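Local coordinates for protein chitinase (Paenibacillus sp. FPU-7, PDB 5GZT) that probably hydrolyses internal beta-1,4 linkages between N-acetylglucosamine units in chitin and chitodextrins, acting as a family 18 endochitinase, at residues Ala298-His303 and Thr637-Leu642; Tyr478-Thr483 and Gly619-Glu624; Ser598-Asp601 and Tyr607-Glu610; Ser626-Ser629 and Glu633-Asn636. All coordinates share one frame; numbering follows the deposited sequence.

Interaction 1 (Ala298-His303 and Thr637-Leu642); sequences ATKFTH and TIYSRL
Y639 leans from helix 637-642 onto the short 3-10 turn T299-K300, which approaches it with both backbone and aliphatic chain. Its CB begins the contact, 3.6 Å from K300 O. With CG anti to the backbone N (chi1 -173°), the ring is carried out to the turn, and its root, CG, lies 4.0 Å from K300 CA. CD1 sits 3.7 Å from K300 O, which approaches obliquely, while CD2 rests 4.0 Å from K300 CD. Farther along, Y639 CE1 lies 3.6 Å and CZ 4.1 Å from T299 O, which is placed over one ring face. The bend of K300 at chi2 (-61°) lays its methylenes across the tyrosine at about a right angle. Nearby, T299 OG1 bonds D297, and the Y639 ring stacks with Y643. An alanine in place of Y639 would remove the ring, which would probably leave K300 CD and T299 O without their partner and the turn less firmly seated on the helix. The contact thus joins the loop before strand 303-312 to helix 633-642 through van der Waals touch and weakly polar carbonyl-to-ring approaches, a chemistry that implies shape matching more than directional bonding.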
loop_
_atom_site.group_PDB
_atom_site.type_symbol
_atom_site.label_atom_id
_atom_site.label_comp_id
_atom_site.label_asym_id
_atom_site.label_seq_id
_atom_site.Cartn_x
_atom_site.Cartn_y
_atom_site.Cartn_z
ATOM N N ALA B 298 -6.299 0.318 9.307
ATOM C CA ALA B 298 -5.312 -0.432 8.550
ATOM C C ALA B 298 -5.873 -1.546 7.711
ATOM O O ALA B 298 -5.127 -2.111 6.928
ATOM C CB ALA B 298 -4.206 -0.949 9.457
ATOM N N THR B 299 -7.187 -1.802 7.748
ATOM C CA THR B 299 -7.789 -2.700 6.734
ATOM C C THR B 299 -7.703 -2.148 5.325
ATOM O O THR B 299 -7.881 -2.877 4.396
ATOM C CB THR B 299 -9.243 -3.113 7.032
ATOM O OG1 THR B 299 -10.154 -2.002 6.901
ATOM C CG2 THR B 299 -9.380 -3.698 8.474
ATOM N N LYS B 300 -7.433 -0.866 5.156
ATOM C CA LYS B 300 -7.429 -0.243 3.822
ATOM C C LYS B 300 -6.062 -0.112 3.150
ATOM O O LYS B 300 -5.932 0.483 2.047
ATOM C CB LYS B 300 -8.066 1.107 3.953
ATOM C CG LYS B 300 -9.410 1.081 4.639
ATOM C CD LYS B 300 -10.385 0.236 3.854
ATOM C CE LYS B 300 -11.675 0.104 4.636
ATOM N NZ LYS B 300 -12.718 -0.028 3.623
ATOM N N PHE B 301 -5.041 -0.680 3.777
ATOM C CA PHE B 301 -3.754 -0.648 3.146
ATOM C C PHE B 301 -2.999 -1.891 3.506
ATOM O O PHE B 301 -3.401 -2.608 4.406
ATOM C CB PHE B 301 -2.966 0.622 3.490
ATOM C CG PHE B 301 -2.870 0.969 4.958
ATOM C CD1 PHE B 301 -1.993 0.300 5.809
ATOM C CD2 PHE B 301 -3.536 2.082 5.462
ATOM C CE1 PHE B 301 -1.893 0.669 7.161
ATOM C CE2 PHE B 301 -3.471 2.462 6.786
ATOM C CZ PHE B 301 -2.640 1.761 7.661
ATOM N N THR B 302 -1.906 -2.137 2.820
ATOM C CA THR B 302 -1.150 -3.376 3.036
ATOM C C THR B 302 0.161 -3.135 3.707
ATOM O O THR B 302 0.713 -4.071 4.356
ATOM C CB THR B 302 -0.872 -4.129 1.723
ATOM O OG1 THR B 302 -0.040 -3.327 0.879
ATOM C CG2 THR B 302 -2.149 -4.419 1.041
ATOM N N HIS B 303 0.678 -1.926 3.557
ATOM C CA HIS B 303 1.966 -1.537 4.127
ATOM C C HIS B 303 1.842 -0.180 4.791
ATOM O O HIS B 303 1.202 0.706 4.254
ATOM C CB HIS B 303 3.023 -1.380 3.074
ATOM C CG HIS B 303 3.467 -2.650 2.425
ATOM N ND1 HIS B 303 2.610 -3.496 1.751
ATOM C CD2 HIS B 303 4.711 -3.167 2.256
ATOM C CE1 HIS B 303 3.303 -4.486 1.220
ATOM N NE2 HIS B 303 4.569 -4.336 1.553
ATOM N N THR B 637 -11.105 5.026 -1.008
ATOM C CA THR B 637 -11.285 5.000 -2.451
ATOM C C THR B 637 -10.214 4.150 -3.112
ATOM O O THR B 637 -10.468 3.310 -4.072
ATOM C CB THR B 637 -11.209 6.454 -3.060
ATOM O OG1 THR B 637 -12.234 7.303 -2.519
ATOM C CG2 THR B 637 -11.348 6.389 -4.520
ATOM N N ILE B 638 -9.005 4.381 -2.634
ATOM C CA ILE B 638 -7.849 3.634 -3.131
ATOM C C ILE B 638 -7.995 2.115 -2.941
ATOM O O ILE B 638 -7.884 1.334 -3.931
ATOM C CB ILE B 638 -6.554 4.202 -2.574
ATOM C CG1 ILE B 638 -6.320 5.585 -3.182
ATOM C CG2 ILE B 638 -5.313 3.372 -2.977
ATOM C CD1 ILE B 638 -5.229 6.423 -2.539
ATOM N N TYR B 639 -8.295 1.682 -1.716
ATOM C CA TYR B 639 -8.624 0.316 -1.439
ATOM C C TYR B 639 -9.771 -0.208 -2.295
ATOM O O TYR B 639 -9.625 -1.319 -2.888
ATOM C CB TYR B 639 -8.940 0.095 0.072
ATOM C CG TYR B 639 -9.125 -1.367 0.383
ATOM C CD1 TYR B 639 -8.053 -2.197 0.604
ATOM C CD2 TYR B 639 -10.397 -1.916 0.439
ATOM C CE1 TYR B 639 -8.255 -3.556 0.845
ATOM C CE2 TYR B 639 -10.609 -3.242 0.692
ATOM C CZ TYR B 639 -9.544 -4.063 0.864
ATOM O OH TYR B 639 -9.795 -5.402 1.083
ATOM N N SER B 640 -10.885 0.522 -2.398
ATOM C CA SER B 640 -12.027 0.010 -3.183
ATOM C C SER B 640 -11.663 -0.264 -4.624
ATOM O O SER B 640 -12.192 -1.183 -5.241
ATOM C CB SER B 640 -13.228 0.965 -3.218
ATOM O OG SER B 640 -13.730 1.045 -1.948
ATOM N N ARG B 641 -10.848 0.611 -5.171
ATOM C CA ARG B 641 -10.487 0.527 -6.588
ATOM C C ARG B 641 -9.555 -0.596 -6.862
ATOM O O ARG B 641 -9.755 -1.331 -7.833
ATOM C CB ARG B 641 -9.863 1.817 -7.031
ATOM C CG ARG B 641 -10.929 2.849 -7.220
ATOM C CD ARG B 641 -11.419 2.690 -8.667
ATOM N NE ARG B 641 -12.677 3.372 -8.850
ATOM C CZ ARG B 641 -13.361 3.374 -9.974
ATOM N NH1 ARG B 641 -12.880 2.774 -11.059
ATOM N NH2 ARG B 641 -14.522 3.997 -10.004
ATOM N N LEU B 642 -8.551 -0.778 -6.016
ATOM C CA LEU B 642 -7.607 -1.829 -6.262
ATOM C C LEU B 642 -8.094 -3.164 -5.865
ATOM O O LEU B 642 -7.551 -4.123 -6.333
ATOM C CB LEU B 642 -6.273 -1.612 -5.568
ATOM C CG LEU B 642 -5.347 -0.565 -6.143
ATOM C CD1 LEU B 642 -4.070 -0.647 -5.333
ATOM C CD2 LEU B 642 -5.030 -0.732 -7.612
#

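Interaction 2 (Tyr478-Thr483 and Gly619-Glu624); sequences YINLMT and GFMYWE
L481 O is approached by T483 N, which gives it a weak hydrogen bond of 2.8 Å, and by the methyl CE of M621, which comes up to 3.5 Å from it across the contact. The weak bond closes an inverse gamma turn centred on M482, just as the chain leaves strand 478-481. M621 reaches this spot by folding its chain. CG leaves anti to the backbone N (chi1 172°), then turns at chi2 (-88°) and again at chi3, bringing CE back over the start of the turn. On its way the thioether chain crosses the N480 side chain at about a right angle, and CE lies 4.2 Å from N480 CB. M482 adds a looser apolar touch, its CG 4.3 Å from M621 CE. The contact is largely buried, and M621 packs across two strands that are not paired with each other; the nearest CA atoms, of N480 and M621, are 6.6 Å apart. Past M621, the peptide bond between W623 and E624 is cis, as in other family 18 barrels. Strand 527-532 lies between the two strands and pairs in parallel with each, so M621 spans part of the interior of the TIM barrel. On the other side of strand 619-623, F620 and Y622 pack against helix 633-642, while L481 lies on helix 510-519.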
loop_
_atom_site.group_PDB
_atom_site.type_symbol
_atom_site.label_atom_id
_atom_site.label_comp_id
_atom_site.label_asym_id
_atom_site.label_seq_id
_atom_site.Cartn_x
_atom_site.Cartn_y
_atom_site.Cartn_z
ATOM N N TYR B 478 10.504 -3.171 -4.519
ATOM C CA TYR B 478 9.850 -2.157 -5.371
ATOM C C TYR B 478 10.449 -0.807 -5.183
ATOM O O TYR B 478 11.178 -0.533 -4.192
ATOM C CB TYR B 478 8.336 -2.152 -5.103
ATOM C CG TYR B 478 7.997 -2.110 -3.647
ATOM C CD1 TYR B 478 7.959 -3.252 -2.905
ATOM C CD2 TYR B 478 7.659 -0.891 -2.996
ATOM C CE1 TYR B 478 7.662 -3.240 -1.550
ATOM C CE2 TYR B 478 7.311 -0.876 -1.634
ATOM C CZ TYR B 478 7.348 -2.027 -0.903
ATOM O OH TYR B 478 7.005 -2.043 0.432
ATOM N N ILE B 479 10.204 0.040 -6.181
ATOM C CA ILE B 479 10.476 1.450 -6.115
ATOM C C ILE B 479 9.131 2.199 -5.903
ATOM O O ILE B 479 8.176 2.059 -6.685
ATOM C CB ILE B 479 11.189 1.933 -7.371
ATOM C CG1 ILE B 479 12.550 1.195 -7.527
ATOM C CG2 ILE B 479 11.437 3.424 -7.287
ATOM C CD1 ILE B 479 13.225 1.476 -8.827
ATOM N N ASN B 480 9.086 2.971 -4.822
ATOM C CA ASN B 480 8.008 3.956 -4.560
ATOM C C ASN B 480 8.205 5.274 -5.296
ATOM O O ASN B 480 9.050 6.082 -4.897
ATOM C CB ASN B 480 7.931 4.232 -3.085
ATOM C CG ASN B 480 7.690 2.999 -2.294
ATOM O OD1 ASN B 480 8.556 2.575 -1.538
ATOM N ND2 ASN B 480 6.511 2.429 -2.414
ATOM N N LEU B 481 7.465 5.496 -6.382
ATOM C CA LEU B 481 7.681 6.681 -7.190
ATOM C C LEU B 481 6.979 7.905 -6.632
ATOM O O LEU B 481 5.764 7.905 -6.462
ATOM C CB LEU B 481 7.228 6.476 -8.617
ATOM C CG LEU B 481 7.844 5.394 -9.484
ATOM C CD1 LEU B 481 6.995 5.228 -10.767
ATOM C CD2 LEU B 481 9.276 5.832 -9.805
ATOM N N MET B 482 7.747 8.944 -6.403
ATOM C CA MET B 482 7.281 10.193 -5.849
ATOM C C MET B 482 6.666 11.050 -6.935
ATOM O O MET B 482 7.157 12.106 -7.276
ATOM C CB MET B 482 8.406 10.897 -5.090
ATOM C CG MET B 482 8.679 10.161 -3.779
ATOM S SD MET B 482 9.790 11.017 -2.613
ATOM C CE MET B 482 11.240 11.005 -3.595
ATOM N N THR B 483 5.547 10.539 -7.452
ATOM C CA THR B 483 4.821 11.178 -8.511
ATOM C C THR B 483 3.863 12.276 -7.927
ATOM O O THR B 483 2.651 12.265 -8.215
ATOM C CB THR B 483 4.065 10.150 -9.364
ATOM O OG1 THR B 483 3.349 9.246 -8.522
ATOM C CG2 THR B 483 5.081 9.398 -10.324
ATOM N N GLY B 619 1.334 -1.235 -7.298
ATOM C CA GLY B 619 0.317 -0.687 -6.434
ATOM C C GLY B 619 0.386 0.841 -6.302
ATOM O O GLY B 619 1.018 1.537 -7.150
ATOM N N PHE B 620 -0.230 1.326 -5.207
ATOM C CA PHE B 620 -0.494 2.709 -4.938
ATOM C C PHE B 620 0.193 3.117 -3.646
ATOM O O PHE B 620 -0.064 2.552 -2.578
ATOM C CB PHE B 620 -2.021 2.896 -4.831
ATOM C CG PHE B 620 -2.522 4.330 -5.132
ATOM C CD1 PHE B 620 -1.935 5.472 -4.539
ATOM C CD2 PHE B 620 -3.659 4.540 -5.890
ATOM C CE1 PHE B 620 -2.408 6.753 -4.811
ATOM C CE2 PHE B 620 -4.119 5.821 -6.140
ATOM C CZ PHE B 620 -3.491 6.921 -5.580
ATOM N N MET B 621 1.074 4.107 -3.717
ATOM C CA MET B 621 1.732 4.673 -2.506
ATOM C C MET B 621 1.171 6.099 -2.279
ATOM O O MET B 621 0.902 6.785 -3.257
ATOM C CB MET B 621 3.248 4.803 -2.711
ATOM C CG MET B 621 3.963 5.556 -1.602
ATOM S SD MET B 621 4.063 7.324 -1.790
ATOM C CE MET B 621 5.394 7.525 -2.993
ATOM N N TYR B 622 1.027 6.538 -1.031
ATOM C CA TYR B 622 0.622 7.920 -0.775
ATOM C C TYR B 622 1.217 8.563 0.467
ATOM O O TYR B 622 1.454 7.878 1.454
ATOM C CB TYR B 622 -0.899 7.989 -0.741
ATOM C CG TYR B 622 -1.639 7.040 0.208
ATOM C CD1 TYR B 622 -1.665 7.232 1.597
ATOM C CD2 TYR B 622 -2.344 5.998 -0.281
ATOM C CE1 TYR B 622 -2.389 6.334 2.463
ATOM C CE2 TYR B 622 -3.108 5.176 0.523
ATOM C CZ TYR B 622 -3.118 5.335 1.916
ATOM O OH TYR B 622 -3.925 4.422 2.640
ATOM N N TRP B 623 1.489 9.869 0.342
ATOM C CA TRP B 623 1.979 10.728 1.378
ATOM C C TRP B 623 0.882 11.733 1.687
ATOM O O TRP B 623 0.496 12.468 0.766
ATOM C CB TRP B 623 3.152 11.552 0.855
ATOM C CG TRP B 623 3.644 12.494 1.895
ATOM C CD1 TRP B 623 3.262 13.791 2.099
ATOM C CD2 TRP B 623 4.597 12.198 2.891
ATOM N NE1 TRP B 623 3.914 14.309 3.167
ATOM C CE2 TRP B 623 4.734 13.358 3.694
ATOM C CE3 TRP B 623 5.349 11.085 3.196
ATOM C CZ2 TRP B 623 5.577 13.407 4.797
ATOM C CZ3 TRP B 623 6.211 11.139 4.327
ATOM C CH2 TRP B 623 6.343 12.289 5.070
ATOM N N GLU B 624 0.340 11.800 2.905
ATOM C CA GLU B 624 0.500 10.819 3.958
ATOM C C GLU B 624 -0.861 10.659 4.659
ATOM O O GLU B 624 -1.743 11.529 4.560
ATOM C CB GLU B 624 1.659 11.157 4.938
ATOM C CG GLU B 624 1.808 12.604 5.449
ATOM C CD GLU B 624 0.962 12.906 6.672
ATOM O OE1 GLU B 624 1.185 13.953 7.229
ATOM O OE2 GLU B 624 0.047 12.137 7.040
#

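Interaction 3 (Ser598-Asp601 and Tyr607-Glu610); sequences SYED and YKAE
E600 and K608 form a buried salt bridge, with K608 NZ 2.8 Å from E600 OE2 and bonded to the syn lone pair of that oxygen. The grip is one-sided: E600 OE1 is 3.4 Å from K608 NZ and bonds S604 OG instead. E600 OE2 also accepts from A532 N, and K608 NZ is hydrogen-bonded to T498 OG1. Both oxygens of the carboxylate and the ammonium group therefore have polar partners within the core, which probably favours the charged forms of both residues. The glutamate gets there by extending from its backbone (chi1 -176°) and kinking at chi2 (90°), which carries the carboxylate over to the helix. K608 meets it at about a right angle, with chi2 at 130° and chi3 likewise far from a staggered value, so the lysine is held in an unusual shape. Its CE also lies close to the carboxylate, 3.1 Å from E600 OE2. Next along the chain, D601 is the N-cap of helix 602-614 and its OD1 takes S604 N, so the bridge ties the residue before the cap to the second turn of that helix. Strand 596-598 leads into this corner, and strand 619-623 and helix 633-642 pack beside it.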
loop_
_atom_site.group_PDB
_atom_site.type_symbol
_atom_site.label_atom_id
_atom_site.label_comp_id
_atom_site.label_asym_id
_atom_site.label_seq_id
_atom_site.Cartn_x
_atom_site.Cartn_y
_atom_site.Cartn_z
ATOM N N SER B 598 -3.888 22.834 -6.690
ATOM C CA SER B 598 -3.837 21.588 -7.359
ATOM C C SER B 598 -3.864 20.530 -6.332
ATOM O O SER B 598 -3.064 20.581 -5.463
ATOM C CB SER B 598 -2.535 21.434 -8.187
ATOM O OG SER B 598 -2.326 20.086 -8.519
ATOM N N TYR B 599 -4.658 19.480 -6.526
ATOM C CA TYR B 599 -4.836 18.489 -5.492
ATOM C C TYR B 599 -5.261 17.128 -6.073
ATOM O O TYR B 599 -5.287 16.943 -7.306
ATOM C CB TYR B 599 -5.813 19.030 -4.379
ATOM C CG TYR B 599 -7.303 19.059 -4.726
ATOM C CD1 TYR B 599 -7.819 20.064 -5.538
ATOM C CD2 TYR B 599 -8.220 18.161 -4.154
ATOM C CE1 TYR B 599 -9.135 20.134 -5.894
ATOM C CE2 TYR B 599 -9.569 18.287 -4.444
ATOM C CZ TYR B 599 -10.001 19.281 -5.323
ATOM O OH TYR B 599 -11.303 19.399 -5.663
ATOM N N GLU B 600 -5.470 16.190 -5.170
ATOM C CA GLU B 600 -5.764 14.808 -5.429
ATOM C C GLU B 600 -7.110 14.591 -4.650
ATOM O O GLU B 600 -7.218 14.979 -3.496
ATOM C CB GLU B 600 -4.760 13.986 -4.700
ATOM C CG GLU B 600 -4.872 12.508 -4.937
ATOM C CD GLU B 600 -4.019 12.029 -6.151
ATOM O OE1 GLU B 600 -4.490 12.157 -7.284
ATOM O OE2 GLU B 600 -2.890 11.516 -5.964
ATOM N N ASP B 601 -8.094 13.955 -5.284
ATOM C CA ASP B 601 -9.432 13.742 -4.666
ATOM C C ASP B 601 -9.876 12.327 -5.024
ATOM O O ASP B 601 -9.047 11.475 -5.434
ATOM C CB ASP B 601 -10.399 14.853 -5.114
ATOM C CG ASP B 601 -10.945 14.688 -6.532
ATOM O OD1 ASP B 601 -10.419 13.805 -7.289
ATOM O OD2 ASP B 601 -11.852 15.531 -6.933
ATOM N N TYR B 607 -8.776 7.296 -11.071
ATOM C CA TYR B 607 -8.024 7.232 -12.315
ATOM C C TYR B 607 -6.602 6.697 -12.148
ATOM O O TYR B 607 -6.143 5.917 -12.997
ATOM C CB TYR B 607 -8.031 8.572 -13.051
ATOM C CG TYR B 607 -9.303 8.755 -13.835
ATOM C CD1 TYR B 607 -9.488 8.068 -15.045
ATOM C CD2 TYR B 607 -10.394 9.447 -13.305
ATOM C CE1 TYR B 607 -10.644 8.198 -15.754
ATOM C CE2 TYR B 607 -11.581 9.537 -13.995
ATOM C CZ TYR B 607 -11.702 8.970 -15.229
ATOM O OH TYR B 607 -12.893 9.086 -15.918
ATOM N N LYS B 608 -6.022 6.965 -10.992
ATOM C CA LYS B 608 -4.701 6.568 -10.662
ATOM C C LYS B 608 -4.636 5.083 -10.345
ATOM O O LYS B 608 -3.745 4.389 -10.871
ATOM C CB LYS B 608 -4.223 7.426 -9.541
ATOM C CG LYS B 608 -2.783 7.657 -9.346
ATOM C CD LYS B 608 -2.641 9.192 -9.215
ATOM C CE LYS B 608 -1.784 9.552 -8.160
ATOM N NZ LYS B 608 -1.466 11.004 -8.320
ATOM N N ALA B 609 -5.579 4.596 -9.559
ATOM C CA ALA B 609 -5.767 3.192 -9.342
ATOM C C ALA B 609 -6.006 2.439 -10.682
ATOM O O ALA B 609 -5.433 1.327 -10.892
ATOM C CB ALA B 609 -6.941 2.935 -8.373
ATOM N N GLU B 610 -6.839 2.981 -11.557
ATOM C CA GLU B 610 -7.052 2.372 -12.831
ATOM C C GLU B 610 -5.768 2.394 -13.708
ATOM O O GLU B 610 -5.479 1.433 -14.421
ATOM C CB GLU B 610 -8.302 2.890 -13.539
ATOM C CG GLU B 610 -9.620 2.734 -12.775
ATOM C CD GLU B 610 -10.020 1.264 -12.416
ATOM O OE1 GLU B 610 -9.575 0.338 -13.125
ATOM O OE2 GLU B 610 -10.772 1.013 -11.414
#

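Interaction 4 (Ser626-Ser629 and Glu633-Asn636); sequences SQDS and ELAN
D628 points its carboxylate at the beginning of helix 633-642, with both oxygens turned to backbone N-H groups of the first turn. OD1 accepts L634 N at 3.0 Å through its syn lone pair, the N-H pointing to it at 162°. OD2 takes A635 N at 3.0 Å in a nearly straight bond (175°), the donor on the syn side but somewhat out of the carboxylate plane. On the anti side, and well out of that plane, S629 N reaches OD1 at 2.7 Å in a bent bond, giving this oxygen two donors. L634 runs aslant to D628, with L634 CB 3.4 Å from D628 OD1. S629 OG, set between its backbone N and carbonyl carbon and thus turned to the helix start, accepts E633 N at 3.0 Å. The helix dipole is likely to stabilise the negative group. An asparagine in place of D628 would remove the charge and one acceptor oxygen, which would probably leave A635 N or L634 N without its mate. E633 turns its own carboxylate away to R712 and Y564. The corner lies between strand 619-623 and helix 633-642, and Y564 of helix 564-570 touches D628 and L634.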
loop_
_atom_site.group_PDB
_atom_site.type_symbol
_atom_site.label_atom_id
_atom_site.label_comp_id
_atom_site.label_asym_id
_atom_site.label_seq_id
_atom_site.Cartn_x
_atom_site.Cartn_y
_atom_site.Cartn_z
ATOM N N SER B 626 -2.421 10.784 7.405
ATOM C CA SER B 626 -3.121 11.688 8.354
ATOM C C SER B 626 -3.769 12.922 7.729
ATOM O O SER B 626 -4.502 13.675 8.402
ATOM C CB SER B 626 -2.162 12.130 9.475
ATOM O OG SER B 626 -1.208 13.146 9.098
ATOM N N GLN B 627 -3.475 13.189 6.448
ATOM C CA GLN B 627 -4.023 14.366 5.749
ATOM C C GLN B 627 -5.366 14.136 5.119
ATOM O O GLN B 627 -5.950 15.068 4.579
ATOM C CB GLN B 627 -3.008 14.758 4.660
ATOM C CG GLN B 627 -1.657 15.189 5.173
ATOM C CD GLN B 627 -0.597 15.300 4.066
ATOM O OE1 GLN B 627 -0.616 14.603 3.008
ATOM N NE2 GLN B 627 0.338 16.136 4.301
ATOM N N ASP B 628 -5.874 12.913 5.211
ATOM C CA ASP B 628 -7.134 12.536 4.576
ATOM C C ASP B 628 -8.361 13.177 5.305
ATOM O O ASP B 628 -8.246 13.773 6.343
ATOM C CB ASP B 628 -7.211 11.034 4.619
ATOM C CG ASP B 628 -8.064 10.424 3.598
ATOM O OD1 ASP B 628 -8.878 11.101 2.887
ATOM O OD2 ASP B 628 -7.907 9.182 3.531
ATOM N N SER B 629 -9.520 13.045 4.695
ATOM C CA SER B 629 -10.813 13.482 5.259
ATOM C C SER B 629 -11.150 12.670 6.499
ATOM O O SER B 629 -10.458 11.647 6.838
ATOM C CB SER B 629 -11.936 13.384 4.291
ATOM O OG SER B 629 -12.397 12.072 4.088
ATOM N N GLU B 633 -11.699 9.316 3.137
ATOM C CA GLU B 633 -12.249 8.951 1.847
ATOM C C GLU B 633 -11.190 8.586 0.785
ATOM O O GLU B 633 -11.524 7.839 -0.129
ATOM C CB GLU B 633 -13.247 9.983 1.269
ATOM C CG GLU B 633 -12.696 11.272 0.772
ATOM C CD GLU B 633 -13.760 12.270 0.387
ATOM O OE1 GLU B 633 -14.905 11.858 0.295
ATOM O OE2 GLU B 633 -13.420 13.444 0.153
ATOM N N LEU B 634 -10.016 9.192 0.842
ATOM C CA LEU B 634 -8.977 8.875 -0.132
ATOM C C LEU B 634 -8.404 7.472 0.065
ATOM O O LEU B 634 -8.324 6.675 -0.916
ATOM C CB LEU B 634 -7.849 9.923 -0.169
ATOM C CG LEU B 634 -8.347 11.378 -0.538
ATOM C CD1 LEU B 634 -7.201 12.300 -0.704
ATOM C CD2 LEU B 634 -9.184 11.456 -1.793
ATOM N N ALA B 635 -8.016 7.166 1.279
ATOM C CA ALA B 635 -7.633 5.792 1.613
ATOM C C ALA B 635 -8.702 4.799 1.237
ATOM O O ALA B 635 -8.376 3.818 0.592
ATOM C CB ALA B 635 -7.281 5.669 3.080
ATOM N N ASN B 636 -9.979 5.062 1.541
ATOM C CA ASN B 636 -11.014 4.089 1.216
ATOM C C ASN B 636 -11.225 3.914 -0.273
ATOM O O ASN B 636 -11.563 2.785 -0.763
ATOM C CB ASN B 636 -12.371 4.489 1.820
ATOM C CG ASN B 636 -12.381 4.442 3.322
ATOM O OD1 ASN B 636 -11.497 3.859 3.963
ATOM N ND2 ASN B 636 -13.348 5.154 3.901
#

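From the N terminus, residues 298-303, in the loop between strands 264-284 and 303-312, open interaction 1, which closes only at helix 633-642 and so encloses the other three. Within it, residues 478-483 open interaction 2, closed by strand 619-623. Interaction 3, joining 598-601 to 607-610, is nested inside that loop and makes a short closure at the start of helix 602-614. Interaction 4 (626-629 with 633-636) follows interaction 2 in series and lies at the start of helix 633-642. No loops cross. Contacts between them join the parts: R641 bridges to E610, F620 packs on K608, Y622 on A635, and L634 on D601.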